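Local coordinates for ML032222a iGluR (Mnemiopsis leidyi, PDB 4YKI), which probably serves as a subunit of a glycine-activated ion channel of the ionotropic glutamate receptor family, its ligand-binding domain holding glycine, at residues Asn39-Lys44 with Ser230-Phe235; Glu129-Asp132 with Lys137-Val140; His173-Leu178 with Ala193-Ser198. One frame throughout, in Å; residues are numbered along the deposited sequence.

Contact 1 (Asn39-Lys44 with Ser230-Phe235); sequences NDMVVK and SHLLKF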
loop_
_atom_site.group_PDB
_atom_site.type_symbol
_atom_site.label_atom_id
_atom_site.label_comp_id
_atom_site.label_asym_id
_atom_site.label_seq_id
_atom_site.Cartn_x
_atom_site.Cartn_y
_atom_site.Cartn_z
ATOM N N ASN B 39 -6.131 10.248 14.568
ATOM C CA ASN B 39 -6.002 11.537 15.210
ATOM C C ASN B 39 -4.538 11.936 15.388
ATOM O O ASN B 39 -4.170 13.079 15.159
ATOM C CB ASN B 39 -6.721 11.569 16.554
ATOM C CG ASN B 39 -6.690 12.948 17.167
ATOM O OD1 ASN B 39 -7.244 13.893 16.622
ATOM N ND2 ASN B 39 -6.035 13.072 18.306
ATOM N N ASP B 40 -3.707 10.996 15.822
ATOM C CA ASP B 40 -2.280 11.281 15.994
ATOM C C ASP B 40 -1.634 11.669 14.659
ATOM O O ASP B 40 -0.790 12.543 14.624
ATOM C CB ASP B 40 -1.537 10.077 16.602
ATOM C CG ASP B 40 -1.791 9.885 18.082
ATOM O OD1 ASP B 40 -2.370 10.776 18.731
ATOM O OD2 ASP B 40 -1.342 8.839 18.588
ATOM N N MET B 41 -2.033 11.022 13.565
ATOM C CA MET B 41 -1.565 11.398 12.235
ATOM C C MET B 41 -1.986 12.826 11.876
ATOM O O MET B 41 -1.177 13.604 11.383
ATOM C CB MET B 41 -2.110 10.418 11.197
ATOM C CG MET B 41 -1.561 9.012 11.349
ATOM S SD MET B 41 -2.428 7.752 10.425
ATOM C CE MET B 41 -2.083 8.222 8.718
ATOM N N VAL B 42 -3.248 13.157 12.127
ATOM C CA VAL B 42 -3.783 14.486 11.801
ATOM C C VAL B 42 -3.083 15.569 12.613
ATOM O O VAL B 42 -2.741 16.621 12.087
ATOM C CB VAL B 42 -5.308 14.540 12.027
ATOM C CG1 VAL B 42 -5.829 15.970 11.971
ATOM C CG2 VAL B 42 -6.035 13.685 11.010
ATOM N N VAL B 43 -2.871 15.311 13.896
ATOM C CA VAL B 43 -2.195 16.275 14.751
ATOM C C VAL B 43 -0.807 16.595 14.191
ATOM O O VAL B 43 -0.411 17.754 14.092
ATOM C CB VAL B 43 -2.086 15.772 16.208
ATOM C CG1 VAL B 43 -1.115 16.611 17.020
ATOM C CG2 VAL B 43 -3.455 15.788 16.884
ATOM N N LYS B 44 -0.049 15.565 13.841
ATOM C CA LYS B 44 1.281 15.777 13.285
ATOM C C LYS B 44 1.248 16.509 11.936
ATOM O O LYS B 44 2.051 17.394 11.696
ATOM C CB LYS B 44 2.006 14.436 13.155
ATOM C CG LYS B 44 3.499 14.524 12.905
ATOM C CD LYS B 44 4.268 15.221 14.036
ATOM C CE LYS B 44 4.168 14.462 15.367
ATOM N NZ LYS B 44 5.084 14.981 16.446
ATOM N N SER B 230 2.925 13.537 0.196
ATOM C CA SER B 230 4.330 13.610 0.565
ATOM C C SER B 230 4.517 13.319 2.055
ATOM O O SER B 230 5.366 12.525 2.462
ATOM C CB SER B 230 4.905 14.990 0.225
ATOM O OG SER B 230 5.095 15.145 -1.171
ATOM N N HIS B 231 3.705 13.973 2.872
ATOM C CA HIS B 231 3.842 13.864 4.309
ATOM C C HIS B 231 3.437 12.475 4.804
ATOM O O HIS B 231 4.080 11.937 5.696
ATOM C CB HIS B 231 3.097 15.004 5.002
ATOM C CG HIS B 231 3.863 16.289 4.978
ATOM N ND1 HIS B 231 4.342 16.915 6.111
ATOM C CD2 HIS B 231 4.182 17.101 3.945
ATOM C CE1 HIS B 231 4.923 18.054 5.774
ATOM N NE2 HIS B 231 4.857 18.178 4.463
ATOM N N LEU B 232 2.419 11.853 4.208
ATOM C CA LEU B 232 2.084 10.479 4.575
ATOM C C LEU B 232 3.176 9.481 4.178
ATOM O O LEU B 232 3.480 8.555 4.929
ATOM C CB LEU B 232 0.723 10.065 3.989
ATOM C CG LEU B 232 -0.490 10.749 4.609
ATOM C CD1 LEU B 232 -1.726 10.312 3.871
ATOM C CD2 LEU B 232 -0.606 10.397 6.075
ATOM N N LEU B 233 3.785 9.665 3.011
ATOM C CA LEU B 233 4.930 8.829 2.625
ATOM C C LEU B 233 6.073 8.966 3.637
ATOM O O LEU B 233 6.664 7.982 4.059
ATOM C CB LEU B 233 5.367 9.170 1.214
ATOM C CG LEU B 233 6.597 8.432 0.674
ATOM C CD1 LEU B 233 6.580 6.934 0.887
ATOM C CD2 LEU B 233 6.750 8.779 -0.798
ATOM N N LYS B 234 6.364 10.190 4.058
ATOM C CA LYS B 234 7.408 10.402 5.051
ATOM C C LYS B 234 7.071 9.704 6.374
ATOM O O LYS B 234 7.914 9.046 6.960
ATOM C CB LYS B 234 7.656 11.897 5.264
ATOM C CG LYS B 234 8.965 12.228 5.978
ATOM C CD LYS B 234 10.176 11.771 5.166
ATOM C CE LYS B 234 11.494 12.337 5.673
ATOM N NZ LYS B 234 12.662 11.640 5.079
ATOM N N PHE B 235 5.833 9.834 6.847
ATOM C CA PHE B 235 5.424 9.135 8.068
ATOM C C PHE B 235 5.724 7.637 7.935
ATOM O O PHE B 235 6.236 7.017 8.854
ATOM C CB PHE B 235 3.901 9.255 8.303
ATOM C CG PHE B 235 3.403 10.600 8.788
ATOM C CD1 PHE B 235 4.239 11.640 9.113
ATOM C CD2 PHE B 235 2.051 10.764 8.960
ATOM C CE1 PHE B 235 3.727 12.838 9.566
ATOM C CE2 PHE B 235 1.530 11.948 9.402
ATOM C CZ PHE B 235 2.358 12.992 9.717
#

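Contact 2 (Glu129-Asp132 with Lys137-Val140); sequences ELLD and KWGV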
loop_
_atom_site.group_PDB
_atom_site.type_symbol
_atom_site.label_atom_id
_atom_site.label_comp_id
_atom_site.label_asym_id
_atom_site.label_seq_id
_atom_site.Cartn_x
_atom_site.Cartn_y
_atom_site.Cartn_z
ATOM N N GLU B 129 -20.007 -20.891 1.442
ATOM C CA GLU B 129 -20.727 -22.008 2.053
ATOM C C GLU B 129 -22.001 -21.580 2.778
ATOM O O GLU B 129 -22.915 -22.387 2.970
ATOM C CB GLU B 129 -19.817 -22.742 3.035
ATOM C CG GLU B 129 -18.668 -23.433 2.329
ATOM C CD GLU B 129 -17.634 -24.040 3.261
ATOM O OE1 GLU B 129 -17.829 -24.022 4.493
ATOM O OE2 GLU B 129 -16.611 -24.536 2.732
ATOM N N LEU B 130 -22.069 -20.321 3.191
ATOM C CA LEU B 130 -23.246 -19.809 3.867
ATOM C C LEU B 130 -24.525 -19.946 3.031
ATOM O O LEU B 130 -25.619 -20.067 3.587
ATOM C CB LEU B 130 -23.024 -18.341 4.238
ATOM C CG LEU B 130 -22.055 -18.117 5.397
ATOM C CD1 LEU B 130 -21.558 -16.693 5.393
ATOM C CD2 LEU B 130 -22.685 -18.462 6.733
ATOM N N LEU B 131 -24.381 -19.910 1.708
ATOM C CA LEU B 131 -25.538 -19.902 0.805
ATOM C C LEU B 131 -26.264 -21.247 0.752
ATOM O O LEU B 131 -27.412 -21.312 0.293
ATOM C CB LEU B 131 -25.115 -19.492 -0.609
ATOM C CG LEU B 131 -24.530 -18.080 -0.736
ATOM C CD1 LEU B 131 -24.023 -17.821 -2.156
ATOM C CD2 LEU B 131 -25.543 -17.016 -0.319
ATOM N N ASP B 132 -25.608 -22.309 1.214
ATOM C CA ASP B 132 -26.130 -23.669 1.088
ATOM C C ASP B 132 -26.458 -24.273 2.451
ATOM O O ASP B 132 -26.396 -25.491 2.614
ATOM C CB ASP B 132 -25.108 -24.556 0.373
ATOM C CG ASP B 132 -24.866 -24.138 -1.069
ATOM O OD1 ASP B 132 -25.830 -23.708 -1.738
ATOM O OD2 ASP B 132 -23.711 -24.245 -1.540
ATOM N N LYS B 137 -26.582 -17.438 10.428
ATOM C CA LYS B 137 -26.906 -16.183 9.759
ATOM C C LYS B 137 -25.612 -15.398 9.555
ATOM O O LYS B 137 -24.580 -15.761 10.110
ATOM C CB LYS B 137 -27.920 -15.376 10.573
ATOM C CG LYS B 137 -29.307 -16.003 10.566
ATOM C CD LYS B 137 -30.331 -15.187 11.341
ATOM C CE LYS B 137 -31.717 -15.823 11.298
ATOM N NZ LYS B 137 -32.201 -16.040 9.907
ATOM N N TRP B 138 -25.667 -14.344 8.754
ATOM C CA TRP B 138 -24.465 -13.609 8.408
ATOM C C TRP B 138 -24.827 -12.213 7.962
ATOM O O TRP B 138 -25.998 -11.916 7.689
ATOM C CB TRP B 138 -23.688 -14.324 7.293
ATOM C CG TRP B 138 -24.382 -14.323 5.969
ATOM C CD1 TRP B 138 -24.260 -13.387 4.985
ATOM C CD2 TRP B 138 -25.324 -15.288 5.494
ATOM N NE1 TRP B 138 -25.068 -13.713 3.922
ATOM C CE2 TRP B 138 -25.734 -14.873 4.216
ATOM C CE3 TRP B 138 -25.861 -16.459 6.023
ATOM C CZ2 TRP B 138 -26.640 -15.611 3.451
ATOM C CZ3 TRP B 138 -26.775 -17.174 5.268
ATOM C CH2 TRP B 138 -27.158 -16.744 3.999
ATOM N N GLY B 139 -23.830 -11.339 7.888
ATOM C CA GLY B 139 -24.078 -10.009 7.380
ATOM C C GLY B 139 -22.832 -9.192 7.171
ATOM O O GLY B 139 -21.735 -9.541 7.601
ATOM N N VAL B 140 -23.055 -8.078 6.492
ATOM C CA VAL B 140 -22.098 -7.001 6.333
ATOM C C VAL B 140 -22.772 -5.691 6.723
ATOM O O VAL B 140 -23.996 -5.591 6.716
ATOM C CB VAL B 140 -21.593 -6.864 4.860
ATOM C CG1 VAL B 140 -20.794 -8.069 4.449
ATOM C CG2 VAL B 140 -22.766 -6.606 3.886
#

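Contact 3 (His173-Leu178 with Ala193-Ser198); sequences HAIETL and AHNLIS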
loop_
_atom_site.group_PDB
_atom_site.type_symbol
_atom_site.label_atom_id
_atom_site.label_comp_id
_atom_site.label_asym_id
_atom_site.label_seq_id
_atom_site.Cartn_x
_atom_site.Cartn_y
_atom_site.Cartn_z
ATOM N N HIS B 173 -23.266 -2.532 16.087
ATOM C CA HIS B 173 -24.379 -3.431 15.809
ATOM C C HIS B 173 -23.864 -4.758 15.278
ATOM O O HIS B 173 -24.352 -5.838 15.663
ATOM C CB HIS B 173 -25.328 -2.779 14.794
ATOM C CG HIS B 173 -26.543 -3.590 14.476
ATOM N ND1 HIS B 173 -27.099 -3.619 13.216
ATOM C CD2 HIS B 173 -27.313 -4.397 15.246
ATOM C CE1 HIS B 173 -28.159 -4.407 13.219
ATOM N NE2 HIS B 173 -28.309 -4.894 14.441
ATOM N N ALA B 174 -22.875 -4.709 14.391
ATOM C CA ALA B 174 -22.317 -5.923 13.822
ATOM C C ALA B 174 -21.658 -6.775 14.897
ATOM O O ALA B 174 -21.855 -7.996 14.931
ATOM C CB ALA B 174 -21.300 -5.585 12.745
ATOM N N ILE B 175 -20.854 -6.166 15.754
ATOM C CA ILE B 175 -20.158 -6.913 16.804
ATOM C C ILE B 175 -21.154 -7.487 17.832
ATOM O O ILE B 175 -20.987 -8.622 18.287
ATOM C CB ILE B 175 -19.027 -6.077 17.449
ATOM C CG1 ILE B 175 -17.923 -5.880 16.408
ATOM C CG2 ILE B 175 -18.502 -6.753 18.719
ATOM C CD1 ILE B 175 -16.792 -4.984 16.814
ATOM N N GLU B 176 -22.188 -6.726 18.170
ATOM C CA GLU B 176 -23.243 -7.199 19.066
ATOM C C GLU B 176 -23.982 -8.401 18.478
ATOM O O GLU B 176 -24.335 -9.341 19.191
ATOM C CB GLU B 176 -24.237 -6.070 19.340
ATOM C CG GLU B 176 -25.445 -6.470 20.190
ATOM C CD GLU B 176 -26.473 -5.356 20.315
ATOM O OE1 GLU B 176 -26.287 -4.290 19.684
ATOM O OE2 GLU B 176 -27.469 -5.549 21.046
ATOM N N THR B 177 -24.230 -8.364 17.178
ATOM C CA THR B 177 -24.890 -9.458 16.490
ATOM C C THR B 177 -23.975 -10.676 16.435
ATOM O O THR B 177 -24.423 -11.808 16.722
ATOM C CB THR B 177 -25.363 -9.034 15.078
ATOM O OG1 THR B 177 -26.240 -7.913 15.203
ATOM C CG2 THR B 177 -26.112 -10.153 14.421
ATOM N N LEU B 178 -22.709 -10.471 16.122
ATOM C CA LEU B 178 -21.741 -11.560 16.138
ATOM C C LEU B 178 -21.686 -12.229 17.519
ATOM O O LEU B 178 -21.700 -13.462 17.634
ATOM C CB LEU B 178 -20.363 -11.024 15.769
ATOM C CG LEU B 178 -19.208 -12.014 15.882
ATOM C CD1 LEU B 178 -19.318 -13.157 14.889
ATOM C CD2 LEU B 178 -17.913 -11.285 15.707
ATOM N N ALA B 193 -9.266 -7.564 13.963
ATOM C CA ALA B 193 -8.140 -7.981 14.807
ATOM C C ALA B 193 -8.129 -7.185 16.100
ATOM O O ALA B 193 -7.971 -7.738 17.205
ATOM C CB ALA B 193 -6.819 -7.819 14.068
ATOM N N HIS B 194 -8.309 -5.879 15.995
ATOM C CA HIS B 194 -8.282 -5.043 17.166
ATOM C C HIS B 194 -9.480 -5.261 18.081
ATOM O O HIS B 194 -9.334 -5.436 19.306
ATOM C CB HIS B 194 -8.231 -3.572 16.781
ATOM C CG HIS B 194 -8.303 -2.686 17.970
ATOM N ND1 HIS B 194 -7.230 -2.501 18.816
ATOM C CD2 HIS B 194 -9.343 -2.033 18.527
ATOM C CE1 HIS B 194 -7.595 -1.718 19.809
ATOM N NE2 HIS B 194 -8.874 -1.419 19.664
ATOM N N ASN B 195 -10.665 -5.241 17.488
ATOM C CA ASN B 195 -11.897 -5.190 18.247
ATOM C C ASN B 195 -12.355 -6.529 18.825
ATOM O O ASN B 195 -13.141 -6.531 19.762
ATOM C CB ASN B 195 -12.997 -4.537 17.412
ATOM C CG ASN B 195 -12.796 -3.049 17.277
ATOM O OD1 ASN B 195 -13.003 -2.325 18.244
ATOM N ND2 ASN B 195 -12.353 -2.589 16.129
ATOM N N LEU B 196 -11.850 -7.639 18.293
ATOM C CA LEU B 196 -12.294 -8.965 18.744
ATOM C C LEU B 196 -11.182 -9.710 19.472
ATOM O O LEU B 196 -11.275 -10.922 19.681
ATOM C CB LEU B 196 -12.811 -9.761 17.545
ATOM C CG LEU B 196 -14.007 -9.133 16.833
ATOM C CD1 LEU B 196 -14.368 -9.916 15.600
ATOM C CD2 LEU B 196 -15.206 -9.000 17.734
ATOM N N ILE B 197 -10.159 -8.983 19.915
ATOM C CA ILE B 197 -8.981 -9.586 20.541
ATOM C C ILE B 197 -9.293 -10.460 21.758
ATOM O O ILE B 197 -8.615 -11.468 21.976
ATOM C CB ILE B 197 -7.929 -8.494 20.919
ATOM C CG1 ILE B 197 -6.589 -9.136 21.308
ATOM C CG2 ILE B 197 -8.463 -7.565 22.001
ATOM C CD1 ILE B 197 -5.913 -9.887 20.184
ATOM N N SER B 198 -10.313 -10.076 22.519
ATOM C CA SER B 198 -10.709 -10.784 23.747
ATOM C C SER B 198 -11.992 -11.611 23.582
ATOM O O SER B 198 -12.610 -12.040 24.574
ATOM C CB SER B 198 -10.904 -9.786 24.887
ATOM O OG SER B 198 -12.052 -8.982 24.671
#

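Contact 1 (Asn39-Lys44 with Ser230-Phe235)
Beside the Met-41 that packs on Phe-235, Asp-40 OD2 is gripped by two donors: a salt bridge from Lys-247 NZ and a hydrogen bond from Trp-248 NE1 tie helix 37-49 to helix 240-248. Next to it, the contact itself is largely apolar. Phe-235 reaches across from helix 225-238, and its CE2 meets the carbonyl oxygen Met-41 O at 3.7 Å, with the oxygen at the ring edge, near its plane. Lys-44 comes at the far end of the ring, CB and CG each on CZ, while in the modelled conformer the chain bends away beyond them. The Met-41 chain turns at chi3 (66°), which brings CE to within 3.7 Å of Leu-232 CD2, the two side chains crossing at about a right angle. With an alanine at Phe-235, the CB and CG of Lys-44 would probably face a gap, and Phe-240 would lose its edge-to-face partner. The axes of the two segments come no closer than 11.6 Å, with 120° between their directions, a separation bridged by these long side chains. This is helix packing within the first lobe of the bilobed periplasmic-binding-protein fold, where helix 225-238 also touches the second subunit, as in the back-to-back dimers of glutamate receptor ligand-binding domains.

Contact 2 (Glu129-Asp132 with Lys137-Val140)
Leu-130 lies over one face of the Trp-138 indole, and the two side chains run past each other in opposite directions. Leu-130 CB stands over the six-membered ring, 4.0 Å from its centroid and 17° off the ring normal, a CH-pi contact. CD2 stays by the six-membered ring, on CE3, while CD1 reaches back to the root of the tryptophan, 3.7 Å from Trp-138 CB and equally close to CG. At the other end of the indole the backbone takes over, with Leu-130 O 3.5 Å from Trp-138 CZ3; that oxygen also accepts a hydrogen bond from Gln-133 NE2. Leu-131 meets the ring differently. Its chain crosses the tryptophan at about a right angle, and CD2 makes a loose contact with CZ2 at 4.2 Å.

Trp-138 holds CG between its backbone N and carbonyl carbon (chi1 68°), which swings the indole toward the 3-10 turn. The hydrogen bond from NE1 to Leu-161 O helps to fix the ring's rotation; it comes from helix 157-164, the same helix whose Arg-157, Arg-160 and Leu-161 touch Leu-131. The 3-10 turn thus packs on strand 137-141, which pairs in parallel with 166-168 and 183-188. Such parallel strands, linked through helices in beta-alpha-beta crossovers, form the core of the second lobe of the periplasmic-binding-protein fold.

Contact 3 (His173-Leu178 with Ala193-Ser198)
Leu-196 faces Leu-178 across the contact, and its side chain can be followed outward from the backbone. Its CB points at helix 171-179, but CB and CG act as a spacer that brings the two methyls into place. With CG anti to the carbonyl carbon (chi1 -61°), the fork opens onto the helix. CD1 meets Leu-178 CD2 at 3.8 Å, the two leucines reaching toward each other tip to tip. CD2 divides its contact: it lies 4.1 Å from that same Leu-178 methyl and also 4.1 Å from Ile-175 CG2, the isoleucine and leucine sliding past each other in opposite directions. Val-116, on strand 109-118, touches both leucines and joins this small apolar cluster.

Leu-196 is the first residue to leave helical geometry after helix 189-195. That helix and helix 171-179 are joined in sequence through strand 183-188, so the contact packs two successive helices of the alpha/beta second lobe, a part of the periplasmic-binding-protein fold common to glutamate receptor ligand-binding domains.

One residue earlier, Asn-195 offers its CB to the far end of the isoleucine: Ile-175 CD1 sits 3.9 Å from Asn-195 CB, the side chains crossing at about a right angle. The amide beyond is occupied otherwise, since Asn-195 ND2 bonds to Val-191 O within its own helix and to Gln-18 O, next to the pocket residue Glu-17. On helix 171-179, Thr-177 turns to the sheet and rests on Leu-168 and Phe-183. Its hydroxyl folds back, OG1 donating to His-173 O at 2.8 Å, tilted 32° from the carbonyl plane, while Thr-177 N reaches the same oxygen from the opposite face at 2.9 Å.

Overall arrangement
Contact 1 belongs to one lobe, contacts 2 and 3 to the other. The centres of contacts 1 and 2 are 39 Å apart, on opposite sides of the chain's centre. Contacts 2 and 3 follow one another along the chain, with centres 17 Å apart and nearest atoms about 6 Å apart, without touching; both fall in the long stretch of chain between the two segments of contact 1. Bound glycine sits between the lobes: the Met-41 side chain of contact 1 is about 13 Å from it, the Asn-195 side chain of contact 3 about 10 Å. The Leu-232 side chain is about 12 Å from the magnesium ion.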